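Local structure of Rho guanine nucleotide exchange factor 12 (1TXD) at residues T123-Q128 and P168-R173; L117-A122 and L208-Q213; T42-D47 and D74-H79; Y34-H39 and G81-M86. The protein acts as a guanine nucleotide exchange factor for the GTPase RhoA, seen here as its catalytic DH domain joined to the following PH domain. The protein carries 1 engineered substitution. One frame throughout, in Å; residues are numbered along the deposited sequence.

Contact 1. Residues T123-Q128 and P168-R173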
loop_
_atom_site.group_PDB
_atom_site.type_symbol
_atom_site.label_atom_id
_atom_site.label_comp_id
_atom_site.label_asym_id
_atom_site.label_seq_id
_atom_site.Cartn_x
_atom_site.Cartn_y
_atom_site.Cartn_z
ATOM N N THR A 123 7.184 0.023 -5.635
ATOM C CA THR A 123 7.520 -1.395 -5.472
ATOM C C THR A 123 7.699 -1.743 -3.970
ATOM O O THR A 123 7.024 -2.655 -3.444
ATOM C CB THR A 123 8.769 -1.723 -6.275
ATOM O OG1 THR A 123 8.459 -1.635 -7.681
ATOM C CG2 THR A 123 9.227 -3.133 -6.065
ATOM N N PHE A 124 8.610 -1.036 -3.282
ATOM C CA PHE A 124 8.729 -1.216 -1.832
ATOM C C PHE A 124 7.391 -1.068 -1.107
ATOM O O PHE A 124 6.946 -1.976 -0.432
ATOM C CB PHE A 124 9.758 -0.329 -1.188
ATOM C CG PHE A 124 10.049 -0.713 0.221
ATOM C CD1 PHE A 124 10.815 -1.794 0.493
ATOM C CD2 PHE A 124 9.611 0.045 1.272
ATOM C CE1 PHE A 124 11.094 -2.169 1.787
ATOM C CE2 PHE A 124 9.906 -0.332 2.567
ATOM C CZ PHE A 124 10.652 -1.416 2.813
ATOM N N CYS A 125 6.720 0.039 -1.275
ATOM C CA CYS A 125 5.590 0.332 -0.448
ATOM C C CYS A 125 4.328 -0.513 -0.742
ATOM O O CYS A 125 3.535 -0.759 0.144
ATOM C CB CYS A 125 5.214 1.834 -0.557
ATOM S SG CYS A 125 6.488 3.028 -0.059
ATOM N N SER A 126 4.126 -0.888 -1.994
ATOM C CA SER A 126 2.934 -1.654 -2.412
ATOM C C SER A 126 3.096 -3.094 -1.951
ATOM O O SER A 126 2.150 -3.763 -1.727
ATOM C CB SER A 126 2.729 -1.600 -3.944
ATOM O OG SER A 126 3.778 -2.288 -4.622
ATOM N N ASN A 127 4.336 -3.511 -1.762
ATOM C CA ASN A 127 4.649 -4.790 -1.189
ATOM C C ASN A 127 4.474 -4.980 0.313
ATOM O O ASN A 127 4.501 -6.151 0.804
ATOM C CB ASN A 127 6.119 -5.159 -1.432
ATOM C CG ASN A 127 6.356 -6.645 -1.237
ATOM O OD1 ASN A 127 5.575 -7.414 -1.690
ATOM N ND2 ASN A 127 7.359 -7.026 -0.475
ATOM N N GLN A 128 4.317 -3.862 1.013
ATOM C CA GLN A 128 4.236 -3.836 2.437
ATOM C C GLN A 128 3.238 -4.822 3.039
ATOM O O GLN A 128 3.619 -5.487 3.975
ATOM C CB GLN A 128 3.960 -2.414 2.957
ATOM C CG GLN A 128 3.713 -2.389 4.480
ATOM C CD GLN A 128 3.645 -0.982 5.007
ATOM O OE1 GLN A 128 4.542 -0.190 4.770
ATOM N NE2 GLN A 128 2.563 -0.655 5.673
ATOM N N PRO A 168 7.221 0.464 7.387
ATOM C CA PRO A 168 6.354 1.556 6.936
ATOM C C PRO A 168 6.996 2.996 6.929
ATOM O O PRO A 168 6.240 3.998 6.717
ATOM C CB PRO A 168 5.163 1.519 7.906
ATOM C CG PRO A 168 5.118 0.137 8.555
ATOM C CD PRO A 168 6.756 -0.238 8.592
ATOM N N THR A 169 8.308 3.093 7.208
ATOM C CA THR A 169 8.979 4.379 7.220
ATOM C C THR A 169 9.137 4.920 5.804
ATOM O O THR A 169 9.041 6.169 5.653
ATOM C CB THR A 169 10.325 4.377 7.931
ATOM O OG1 THR A 169 11.161 3.320 7.420
ATOM C CG2 THR A 169 10.132 4.065 9.415
ATOM N N GLN A 170 9.307 4.044 4.783
ATOM C CA GLN A 170 9.373 4.528 3.405
ATOM C C GLN A 170 8.083 5.265 2.966
ATOM O O GLN A 170 8.146 6.400 2.464
ATOM C CB GLN A 170 9.602 3.408 2.434
ATOM C CG GLN A 170 9.878 3.905 1.043
ATOM C CD GLN A 170 11.190 4.792 0.932
ATOM O OE1 GLN A 170 12.091 4.764 1.812
ATOM N NE2 GLN A 170 11.272 5.557 -0.149
ATOM N N MET A 171 6.919 4.654 3.156
ATOM C CA MET A 171 5.663 5.321 2.778
ATOM C C MET A 171 5.559 6.638 3.516
ATOM O O MET A 171 5.171 7.634 2.909
ATOM C CB MET A 171 4.457 4.405 3.054
ATOM C CG MET A 171 3.038 4.985 2.778
ATOM S SD MET A 171 2.605 4.980 1.000
ATOM C CE MET A 171 2.741 6.661 0.659
ATOM N N GLN A 172 5.912 6.685 4.806
ATOM C CA GLN A 172 5.669 7.899 5.595
ATOM C C GLN A 172 6.491 9.062 5.014
ATOM O O GLN A 172 6.003 10.170 4.858
ATOM C CB GLN A 172 5.981 7.720 7.100
ATOM C CG GLN A 172 5.573 8.991 7.958
ATOM C CD GLN A 172 4.043 9.263 8.005
ATOM O OE1 GLN A 172 3.247 8.468 7.473
ATOM N NE2 GLN A 172 3.629 10.374 8.662
ATOM N N ARG A 173 7.745 8.767 4.695
ATOM C CA ARG A 173 8.668 9.702 4.088
ATOM C C ARG A 173 8.098 10.363 2.837
ATOM O O ARG A 173 8.189 11.582 2.637
ATOM C CB ARG A 173 10.032 9.011 3.797
ATOM C CG ARG A 173 11.085 9.995 3.248
ATOM C CD ARG A 173 11.271 11.250 4.106
ATOM N NE ARG A 173 12.398 12.075 3.660
ATOM C CZ ARG A 173 12.632 13.311 4.114
ATOM N NH1 ARG A 173 11.896 13.774 5.062
ATOM N NH2 ARG A 173 13.629 14.077 3.656
HETATM O O HOH W 1 6.672 1.756 3.682
#

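Contact 2. Residues L117-A122 and L208-Q213. Engineered in segment 208-213: Phe-210 (natural residue Tyr).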
loop_
_atom_site.group_PDB
_atom_site.type_symbol
_atom_site.label_atom_id
_atom_site.label_comp_id
_atom_site.label_asym_id
_atom_site.label_seq_id
_atom_site.Cartn_x
_atom_site.Cartn_y
_atom_site.Cartn_z
ATOM N N LEU A 117 12.205 7.542 -8.275
ATOM C CA LEU A 117 11.652 7.526 -6.939
ATOM C C LEU A 117 10.296 6.918 -6.937
ATOM O O LEU A 117 10.067 6.065 -6.126
ATOM C CB LEU A 117 11.614 8.942 -6.300
ATOM C CG LEU A 117 10.960 9.170 -4.954
ATOM C CD1 LEU A 117 11.547 8.216 -3.968
ATOM C CD2 LEU A 117 11.120 10.643 -4.459
ATOM N N LYS A 118 9.412 7.318 -7.850
ATOM C CA LYS A 118 8.057 6.799 -7.825
ATOM C C LYS A 118 8.049 5.290 -8.099
ATOM O O LYS A 118 7.418 4.566 -7.378
ATOM C CB LYS A 118 7.095 7.590 -8.729
ATOM C CG LYS A 118 6.831 7.100 -10.135
ATOM C CD LYS A 118 6.216 8.246 -10.982
ATOM C CE LYS A 118 5.339 7.782 -12.154
ATOM N NZ LYS A 118 4.684 8.933 -12.860
ATOM N N HIS A 119 8.828 4.796 -9.063
ATOM C CA HIS A 119 8.858 3.326 -9.274
ATOM C C HIS A 119 9.483 2.532 -8.170
ATOM O O HIS A 119 9.035 1.458 -7.840
ATOM C CB HIS A 119 9.484 2.960 -10.599
ATOM C CG HIS A 119 8.602 3.286 -11.754
ATOM N ND1 HIS A 119 7.906 2.339 -12.443
ATOM C CD2 HIS A 119 8.344 4.455 -12.370
ATOM C CE1 HIS A 119 7.236 2.908 -13.433
ATOM N NE2 HIS A 119 7.494 4.190 -13.407
ATOM N N ALA A 120 10.483 3.089 -7.524
ATOM C CA ALA A 120 11.154 2.316 -6.495
ATOM C C ALA A 120 10.281 2.312 -5.252
ATOM O O ALA A 120 10.033 1.256 -4.655
ATOM C CB ALA A 120 12.508 2.860 -6.197
ATOM N N ALA A 121 9.795 3.475 -4.867
ATOM C CA ALA A 121 8.917 3.535 -3.712
ATOM C C ALA A 121 7.610 2.758 -3.932
ATOM O O ALA A 121 6.971 2.278 -2.957
ATOM C CB ALA A 121 8.579 4.984 -3.348
ATOM N N ALA A 122 7.162 2.689 -5.173
ATOM C CA ALA A 122 5.854 2.017 -5.472
ATOM C C ALA A 122 6.013 0.523 -5.259
ATOM O O ALA A 122 5.098 -0.149 -4.756
ATOM C CB ALA A 122 5.373 2.275 -6.947
ATOM N N LEU A 208 3.596 10.774 -4.841
ATOM C CA LEU A 208 2.869 10.231 -3.732
ATOM C C LEU A 208 1.594 9.570 -4.234
ATOM O O LEU A 208 1.336 8.437 -3.857
ATOM C CB LEU A 208 2.533 11.327 -2.715
ATOM C CG LEU A 208 1.598 10.978 -1.569
ATOM C CD1 LEU A 208 2.165 9.859 -0.728
ATOM C CD2 LEU A 208 1.229 12.274 -0.705
ATOM N N ASN A 209 0.803 10.267 -5.061
ATOM C CA ASN A 209 -0.416 9.690 -5.616
ATOM C C ASN A 209 -0.213 8.394 -6.406
ATOM O O ASN A 209 -1.083 7.530 -6.359
ATOM C CB ASN A 209 -1.162 10.704 -6.501
ATOM C CG ASN A 209 -1.717 11.865 -5.706
ATOM O OD1 ASN A 209 -1.536 13.031 -6.081
ATOM N ND2 ASN A 209 -2.398 11.560 -4.602
ATOM N N PHE A 210 0.922 8.272 -7.117
ATOM C CA PHE A 210 1.269 7.068 -7.893
ATOM C C PHE A 210 1.614 5.963 -6.926
ATOM O O PHE A 210 1.310 4.804 -7.129
ATOM C CB PHE A 210 2.488 7.352 -8.802
ATOM C CG PHE A 210 2.974 6.153 -9.642
ATOM C CD1 PHE A 210 3.965 5.312 -9.179
ATOM C CD2 PHE A 210 2.453 5.925 -10.926
ATOM C CE1 PHE A 210 4.438 4.222 -9.970
ATOM C CE2 PHE A 210 2.900 4.856 -11.722
ATOM C CZ PHE A 210 3.905 3.990 -11.226
ATOM N N VAL A 211 2.328 6.308 -5.873
ATOM C CA VAL A 211 2.670 5.299 -4.893
ATOM C C VAL A 211 1.409 4.848 -4.170
ATOM O O VAL A 211 1.121 3.666 -4.123
ATOM C CB VAL A 211 3.719 5.759 -3.976
ATOM C CG1 VAL A 211 3.864 4.756 -2.779
ATOM C CG2 VAL A 211 4.992 5.845 -4.780
ATOM N N ASN A 212 0.632 5.789 -3.669
ATOM C CA ASN A 212 -0.640 5.462 -3.011
ATOM C C ASN A 212 -1.587 4.573 -3.807
ATOM O O ASN A 212 -2.378 3.838 -3.221
ATOM C CB ASN A 212 -1.413 6.730 -2.596
ATOM C CG ASN A 212 -0.907 7.326 -1.281
ATOM O OD1 ASN A 212 -0.169 6.676 -0.519
ATOM N ND2 ASN A 212 -1.268 8.575 -1.024
ATOM N N GLN A 213 -1.564 4.678 -5.129
ATOM C CA GLN A 213 -2.547 3.977 -5.953
ATOM C C GLN A 213 -2.068 2.524 -6.103
ATOM O O GLN A 213 -2.836 1.586 -6.078
ATOM C CB GLN A 213 -2.709 4.731 -7.292
ATOM C CG GLN A 213 -3.750 4.231 -8.263
ATOM C CD GLN A 213 -5.024 3.748 -7.588
ATOM O OE1 GLN A 213 -5.717 4.536 -6.938
ATOM N NE2 GLN A 213 -5.329 2.449 -7.731
#

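Contact 3. Residues T42-D47 and D74-H79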
loop_
_atom_site.group_PDB
_atom_site.type_symbol
_atom_site.label_atom_id
_atom_site.label_comp_id
_atom_site.label_asym_id
_atom_site.label_seq_id
_atom_site.Cartn_x
_atom_site.Cartn_y
_atom_site.Cartn_z
ATOM N N THR A 42 17.532 5.356 9.149
ATOM C CA THR A 42 16.471 4.421 9.388
ATOM C C THR A 42 16.557 3.251 8.411
ATOM O O THR A 42 16.457 2.045 8.792
ATOM C CB THR A 42 15.142 5.209 9.197
ATOM O OG1 THR A 42 15.010 6.125 10.267
ATOM C CG2 THR A 42 13.964 4.420 9.417
ATOM N N LEU A 43 16.805 3.600 7.146
ATOM C CA LEU A 43 16.869 2.592 6.122
ATOM C C LEU A 43 18.130 1.726 6.353
ATOM O O LEU A 43 18.079 0.500 6.138
ATOM C CB LEU A 43 16.839 3.207 4.723
ATOM C CG LEU A 43 15.494 3.766 4.236
ATOM C CD1 LEU A 43 15.614 4.260 2.790
ATOM C CD2 LEU A 43 14.381 2.795 4.346
ATOM N N LYS A 44 19.212 2.316 6.791
ATOM C CA LYS A 44 20.406 1.507 7.159
ATOM C C LYS A 44 20.150 0.581 8.373
ATOM O O LYS A 44 20.784 -0.468 8.441
ATOM C CB LYS A 44 21.627 2.353 7.398
ATOM C CG LYS A 44 22.087 3.202 6.225
ATOM C CD LYS A 44 23.527 3.735 6.474
ATOM C CE LYS A 44 24.192 4.233 5.203
ATOM N NZ LYS A 44 25.139 5.333 5.456
ATOM N N VAL A 45 19.204 0.919 9.267
ATOM C CA VAL A 45 18.754 -0.003 10.323
ATOM C C VAL A 45 18.045 -1.212 9.721
ATOM O O VAL A 45 18.450 -2.304 10.036
ATOM C CB VAL A 45 17.836 0.638 11.434
ATOM C CG1 VAL A 45 17.308 -0.439 12.456
ATOM C CG2 VAL A 45 18.533 1.698 12.162
ATOM N N LEU A 46 16.967 -1.046 8.917
ATOM C CA LEU A 46 16.383 -2.180 8.206
ATOM C C LEU A 46 17.478 -3.023 7.600
ATOM O O LEU A 46 17.475 -4.266 7.716
ATOM C CB LEU A 46 15.514 -1.774 7.055
ATOM C CG LEU A 46 14.111 -1.388 7.554
ATOM C CD1 LEU A 46 13.350 -0.982 6.397
ATOM C CD2 LEU A 46 13.506 -2.657 8.200
ATOM N N ASP A 47 18.271 -2.365 6.810
ATOM C CA ASP A 47 19.346 -3.082 6.057
ATOM C C ASP A 47 20.292 -3.781 6.969
ATOM O O ASP A 47 20.645 -4.944 6.711
ATOM C CB ASP A 47 20.078 -2.148 5.056
ATOM C CG ASP A 47 21.143 -2.841 4.287
ATOM O OD1 ASP A 47 22.314 -2.477 4.512
ATOM O OD2 ASP A 47 20.940 -3.820 3.528
ATOM N N ASP A 74 17.361 -0.913 -3.336
ATOM C CA ASP A 74 17.260 0.247 -4.235
ATOM C C ASP A 74 16.685 1.453 -3.535
ATOM O O ASP A 74 17.045 2.563 -3.839
ATOM C CB ASP A 74 16.439 -0.014 -5.495
ATOM C CG ASP A 74 16.748 -1.302 -6.168
ATOM O OD1 ASP A 74 17.966 -1.818 -6.302
ATOM O OD2 ASP A 74 15.774 -1.851 -6.691
ATOM N N ILE A 75 15.783 1.289 -2.600
ATOM C CA ILE A 75 15.280 2.507 -1.931
ATOM C C ILE A 75 16.399 3.024 -1.038
ATOM O O ILE A 75 16.599 4.219 -0.898
ATOM C CB ILE A 75 13.945 2.379 -1.169
ATOM C CG1 ILE A 75 13.919 1.180 -0.294
ATOM C CG2 ILE A 75 12.670 2.346 -2.149
ATOM C CD1 ILE A 75 13.023 1.400 0.849
ATOM N N LEU A 76 17.157 2.120 -0.466
ATOM C CA LEU A 76 18.368 2.509 0.218
ATOM C C LEU A 76 19.328 3.341 -0.625
ATOM O O LEU A 76 19.701 4.428 -0.171
ATOM C CB LEU A 76 19.081 1.340 0.857
ATOM C CG LEU A 76 20.408 1.591 1.567
ATOM C CD1 LEU A 76 20.281 2.531 2.767
ATOM C CD2 LEU A 76 21.010 0.266 2.019
ATOM N N GLN A 77 19.806 2.808 -1.762
ATOM C CA GLN A 77 20.791 3.510 -2.633
ATOM C C GLN A 77 20.179 4.841 -3.149
ATOM O O GLN A 77 20.833 5.826 -3.218
ATOM C CB GLN A 77 21.228 2.624 -3.814
ATOM C CG GLN A 77 22.585 1.845 -3.669
ATOM C CD GLN A 77 23.432 2.246 -2.429
ATOM O OE1 GLN A 77 24.047 3.324 -2.412
ATOM N NE2 GLN A 77 23.437 1.393 -1.402
ATOM N N LEU A 78 18.887 4.863 -3.424
ATOM C CA LEU A 78 18.224 6.053 -3.868
ATOM C C LEU A 78 18.299 7.221 -2.870
ATOM O O LEU A 78 18.741 8.344 -3.217
ATOM C CB LEU A 78 16.775 5.725 -4.208
ATOM C CG LEU A 78 15.937 6.856 -4.770
ATOM C CD1 LEU A 78 14.798 6.342 -5.527
ATOM C CD2 LEU A 78 15.470 7.800 -3.692
ATOM N N HIS A 79 17.960 6.931 -1.626
ATOM C CA HIS A 79 17.963 7.902 -0.533
ATOM C C HIS A 79 19.379 8.270 -0.073
ATOM O O HIS A 79 19.627 9.461 0.237
ATOM C CB HIS A 79 17.081 7.419 0.597
ATOM C CG HIS A 79 15.618 7.537 0.300
ATOM N ND1 HIS A 79 14.930 8.731 0.352
ATOM C CD2 HIS A 79 14.701 6.597 -0.034
ATOM C CE1 HIS A 79 13.669 8.532 0.029
ATOM N NE2 HIS A 79 13.496 7.238 -0.188
#

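Contact 4. Residues Y34-H39 and G81-M86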
loop_
_atom_site.group_PDB
_atom_site.type_symbol
_atom_site.label_atom_id
_atom_site.label_comp_id
_atom_site.label_asym_id
_atom_site.label_seq_id
_atom_site.Cartn_x
_atom_site.Cartn_y
_atom_site.Cartn_z
ATOM N N TYR A 34 17.949 17.614 6.741
ATOM C CA TYR A 34 18.147 16.902 7.980
ATOM C C TYR A 34 17.275 15.634 8.099
ATOM O O TYR A 34 17.760 14.613 8.548
ATOM C CB TYR A 34 17.874 17.841 9.178
ATOM C CG TYR A 34 18.063 17.188 10.541
ATOM C CD1 TYR A 34 19.256 17.372 11.261
ATOM C CD2 TYR A 34 17.046 16.368 11.128
ATOM C CE1 TYR A 34 19.450 16.765 12.521
ATOM C CE2 TYR A 34 17.245 15.751 12.365
ATOM C CZ TYR A 34 18.453 15.963 13.059
ATOM O OH TYR A 34 18.683 15.390 14.284
ATOM N N THR A 35 15.998 15.730 7.738
ATOM C CA THR A 35 15.079 14.616 7.861
ATOM C C THR A 35 15.353 13.613 6.746
ATOM O O THR A 35 14.977 12.479 6.878
ATOM C CB THR A 35 13.624 15.064 7.774
ATOM O OG1 THR A 35 13.426 15.833 6.576
ATOM C CG2 THR A 35 13.280 16.008 8.904
ATOM N N GLU A 36 16.007 14.037 5.653
ATOM C CA GLU A 36 16.522 13.081 4.677
ATOM C C GLU A 36 17.664 12.274 5.256
ATOM O O GLU A 36 17.767 11.069 4.971
ATOM C CB GLU A 36 17.024 13.729 3.366
ATOM C CG GLU A 36 17.390 12.693 2.303
ATOM C CD GLU A 36 16.174 12.064 1.698
ATOM O OE1 GLU A 36 16.295 10.967 1.133
ATOM O OE2 GLU A 36 15.080 12.642 1.816
ATOM N N ARG A 37 18.536 12.908 6.042
ATOM C CA ARG A 37 19.638 12.160 6.670
ATOM C C ARG A 37 19.081 11.147 7.710
ATOM O O ARG A 37 19.503 10.005 7.783
ATOM C CB ARG A 37 20.617 13.116 7.331
ATOM C CG ARG A 37 22.032 12.576 7.535
ATOM C CD ARG A 37 23.042 13.641 8.047
ATOM N NE ARG A 37 22.834 14.943 7.390
ATOM C CZ ARG A 37 22.398 16.075 7.976
ATOM N NH1 ARG A 37 22.112 16.124 9.285
ATOM N NH2 ARG A 37 22.248 17.173 7.231
ATOM N N ALA A 38 18.096 11.593 8.482
ATOM C CA ALA A 38 17.411 10.745 9.449
ATOM C C ALA A 38 16.808 9.531 8.726
ATOM O O ALA A 38 16.926 8.396 9.192
ATOM C CB ALA A 38 16.337 11.528 10.172
ATOM N N HIS A 39 16.170 9.805 7.589
ATOM C CA HIS A 39 15.550 8.757 6.779
ATOM C C HIS A 39 16.515 7.687 6.303
ATOM O O HIS A 39 16.244 6.492 6.408
ATOM C CB HIS A 39 14.859 9.313 5.545
ATOM C CG HIS A 39 14.095 8.277 4.804
ATOM N ND1 HIS A 39 12.975 7.669 5.339
ATOM C CD2 HIS A 39 14.346 7.650 3.629
ATOM C CE1 HIS A 39 12.533 6.769 4.484
ATOM N NE2 HIS A 39 13.328 6.765 3.427
ATOM N N GLY A 81 21.876 8.441 -2.369
ATOM C CA GLY A 81 22.246 9.340 -3.455
ATOM C C GLY A 81 21.599 10.714 -3.306
ATOM O O GLY A 81 22.206 11.710 -3.539
ATOM N N LEU A 82 20.342 10.737 -2.885
ATOM C CA LEU A 82 19.611 11.959 -2.725
ATOM C C LEU A 82 20.221 12.784 -1.591
ATOM O O LEU A 82 20.412 14.012 -1.723
ATOM C CB LEU A 82 18.137 11.631 -2.419
ATOM C CG LEU A 82 17.197 12.804 -2.150
ATOM C CD1 LEU A 82 17.417 14.019 -3.161
ATOM C CD2 LEU A 82 15.753 12.282 -2.183
ATOM N N ASN A 83 20.519 12.102 -0.483
ATOM C CA ASN A 83 21.205 12.682 0.643
ATOM C C ASN A 83 22.580 13.235 0.257
ATOM O O ASN A 83 22.959 14.259 0.736
ATOM C CB ASN A 83 21.368 11.653 1.754
ATOM C CG ASN A 83 21.888 12.255 3.027
ATOM O OD1 ASN A 83 22.929 11.858 3.541
ATOM N ND2 ASN A 83 21.181 13.239 3.528
ATOM N N GLU A 84 23.318 12.556 -0.609
ATOM C CA GLU A 84 24.616 13.042 -1.036
ATOM C C GLU A 84 24.466 14.322 -1.879
ATOM O O GLU A 84 25.294 15.221 -1.780
ATOM C CB GLU A 84 25.370 11.967 -1.823
ATOM C CG GLU A 84 25.958 10.840 -0.977
ATOM C CD GLU A 84 26.788 11.347 0.210
ATOM O OE1 GLU A 84 27.555 12.328 0.035
ATOM O OE2 GLU A 84 26.683 10.766 1.320
ATOM N N GLN A 85 23.396 14.418 -2.669
ATOM C CA GLN A 85 23.180 15.574 -3.523
ATOM C C GLN A 85 22.782 16.760 -2.639
ATOM O O GLN A 85 23.089 17.902 -2.941
ATOM C CB GLN A 85 22.079 15.301 -4.548
ATOM C CG GLN A 85 22.431 14.251 -5.591
ATOM C CD GLN A 85 21.215 13.848 -6.398
ATOM O OE1 GLN A 85 20.202 13.438 -5.844
ATOM N NE2 GLN A 85 21.314 13.968 -7.711
ATOM N N MET A 86 22.107 16.481 -1.543
ATOM C CA MET A 86 21.724 17.532 -0.609
ATOM C C MET A 86 22.979 18.037 0.093
ATOM O O MET A 86 23.191 19.252 0.178
ATOM C CB MET A 86 20.680 17.066 0.384
ATOM C CG MET A 86 19.270 17.014 -0.168
ATOM S SD MET A 86 18.316 15.957 0.885
ATOM C CE MET A 86 16.613 16.099 0.275
#

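Contact 1. Residues T123-Q128 and P168-R173
The backbones of 123-128 and 168-173 come nearest at Cys-125 and Met-171, whose CA atoms lie 5.9 Å apart, where the C-terminal part of helix 112-126 meets the start of helix 169-186, with Pro-168 at the N-cap position. Phe-124 carries its CG anti to the backbone N (chi1 -169°), which swings the ring across the gap until CD2 lies 3.6 Å from Gln-170 CB. The bent Gln-170 chain then leads away from Phe-124; its NE2 and OE1 are hydrogen-bonded to His-79 and His-39. Cys-125 SG fits against the backbone of the second helix, 3.6 Å from Met-171 N and 3.7 Å from Gln-170 CG. Three residues on, the extended Gln-128 side chain lies athwart Pro-168, with OE1 3.3 Å from Pro-168 CA and the amide group against CB and CG of the proline ring. A water bridges the two segments, lying 3.1 Å from Gln-128 OE1, to which it donates, and 3.0 Å from Met-171 N, from which it accepts. Shortening Gln-128 to an alanine would probably cost the water its link to segment 123-128 and take the amide off the proline ring. Direct hydrogen bonds across the pair are absent; van der Waals packing plus one bridging water joins these helices within the elongated helical bundle of a Dbl-homology (DH) domain.

Contact 2. Residues L117-A122 and L208-Q213
Phe-210 and Val-211 carry the second segment's side of this contact, a nearly parallel packing of helices 112-126 and 191-230 in the DH helical bundle, with local axes 8.9 Å apart and crossing at -26°. Phe-210 is an engineered residue, tyrosine in the natural sequence. A chi1 of 178° carries its ring out from the helix and across to helix 112-126. The aliphatic chain of Lys-118 runs over one face of this ring: CG is 3.5 Å from Phe-210 CD1, and CE sits above the middle of the ring in a CH-pi contact, 3.7 Å from its centroid. Farther out, the ammonium makes an off-centre cation-pi contact, with Lys-118 NZ 4.7 Å from the same centroid. Ala-122 CB comes obliquely to the ring, 3.7 Å from Phe-210 CE1. His-119 approaches the outer end, Phe-210 CZ lying over one face of the imidazole toward its rim, and the two ring planes are inclined at 45°. Next in sequence, Val-211 turns to the buried side, where Leu-174 of helix 169-186 touches both it and Ala-121. The CA atoms of Val-211 and Ala-122 are only 4.6 Å apart, a close approach consistent with the small side chains of Ala-121 and Ala-122. Within that narrow gap Val-211 CG2 rests against the first helix's backbone, 3.8 Å from Lys-118 O, and lies 4.0 Å from Ala-121 CB.

Contact 3. Residues T42-D47 and D74-H79
Leucine-centred packing between two antiparallel helices defines this contact, in which helix 20-57 lies against helix 72-90 inside the DH domain. The local axes pass 10.0 Å apart with a crossing angle of -150°, and Leu-43 faces Leu-76 at the closest backbone approach. With chi1 at -73° the CG of Leu-43 points across the contact, and chi2 (-176°) spreads the methyls to different neighbours: CD1 lies 3.8 Å from His-79 CD2, oblique to the imidazole, and CD2 meets the tip of Ile-75 at 4.0 Å from its CD1. Leu-76 fills the other half of the gap. Its CD1 touches Leu-43 CB and the aliphatic part of Lys-44, 4.0 Å from Lys-44 CG, while its CD2 comes 3.8 Å from Asp-47 CG. The apolar cover over Asp-47 and the packing against Leu-43 and Lys-44 are likely to be lost if Leu-76 gives way to an alanine. The polar ends are used outside the two segments: Asp-47 OD2 bonds Gln-52, and His-79 bonds Glu-36 through ND1. Ile-75 continues the apolar layer to Phe-124 and Ala-120 of helix 112-126. With no hydrogen bond across the pair, the two helices meet through methyl groups, and these screen one side of Asp-47 and His-79, which probably strengthens the polar bonds that these two buried residues make.

Contact 4. Residues Y34-H39 and G81-M86
Glu-36 lies across three side chains of helix 72-90 with its aliphatic part and its carboxylate alike. Met-86, extended beyond CG, runs crosswise to it and brings SD to 3.6 Å from Glu-36 CB. Leu-82 meets the acid end, its CD2 3.6 Å from Glu-36 OE1. Asn-83 runs antiparallel alongside Glu-36, with the amide and carboxylate planes 30° apart, and reaches the next residue, where ND2 is 3.7 Å from Arg-37 CA. Helices 20-57 and 72-90 are antiparallel neighbours in the DH bundle; these segments cross at -148° with axes 9.6 Å apart. The Glu-36 chain leaves its helix with chi1 at -173° and bends at chi2, carrying the buried carboxylate over Leu-82 toward helix 169-186. There OE2 forms a salt bridge with Arg-173 and a hydrogen bond with Tyr-177; with OE1 engaged by the histidine of contact 3, the group's rotation is probably fixed. The nearby arginine is likely to favour the ionised acid. On the other flank Asn-83 OD1 bonds Lys-87, which probably helps to orient the amide lying beside Arg-37. Trp-108 of helix 102-109 packs against both Leu-82 and Met-86.

In the fold
All four contacts lie in the DH domain. Contacts 3 and 4 hold the same antiparallel pair, helices 20-57 and 72-90, with centres 11 Å apart, and both are buried: contact 3 is mostly methyl packing, whereas contact 4 centres on a buried acid. Contacts 1 and 2 share helix 112-126, are only partly buried, and touch through Met-171 against Leu-208 and Val-211. Of these, contact 1 includes a bridging water, and contact 2 packs the side chain of a lysine on the face of an engineered aromatic ring. A polar network starting from helix 169-186 ties contact 1 to the more buried pair, contacts 3 and 4. Contacts 2 and 4 do not touch.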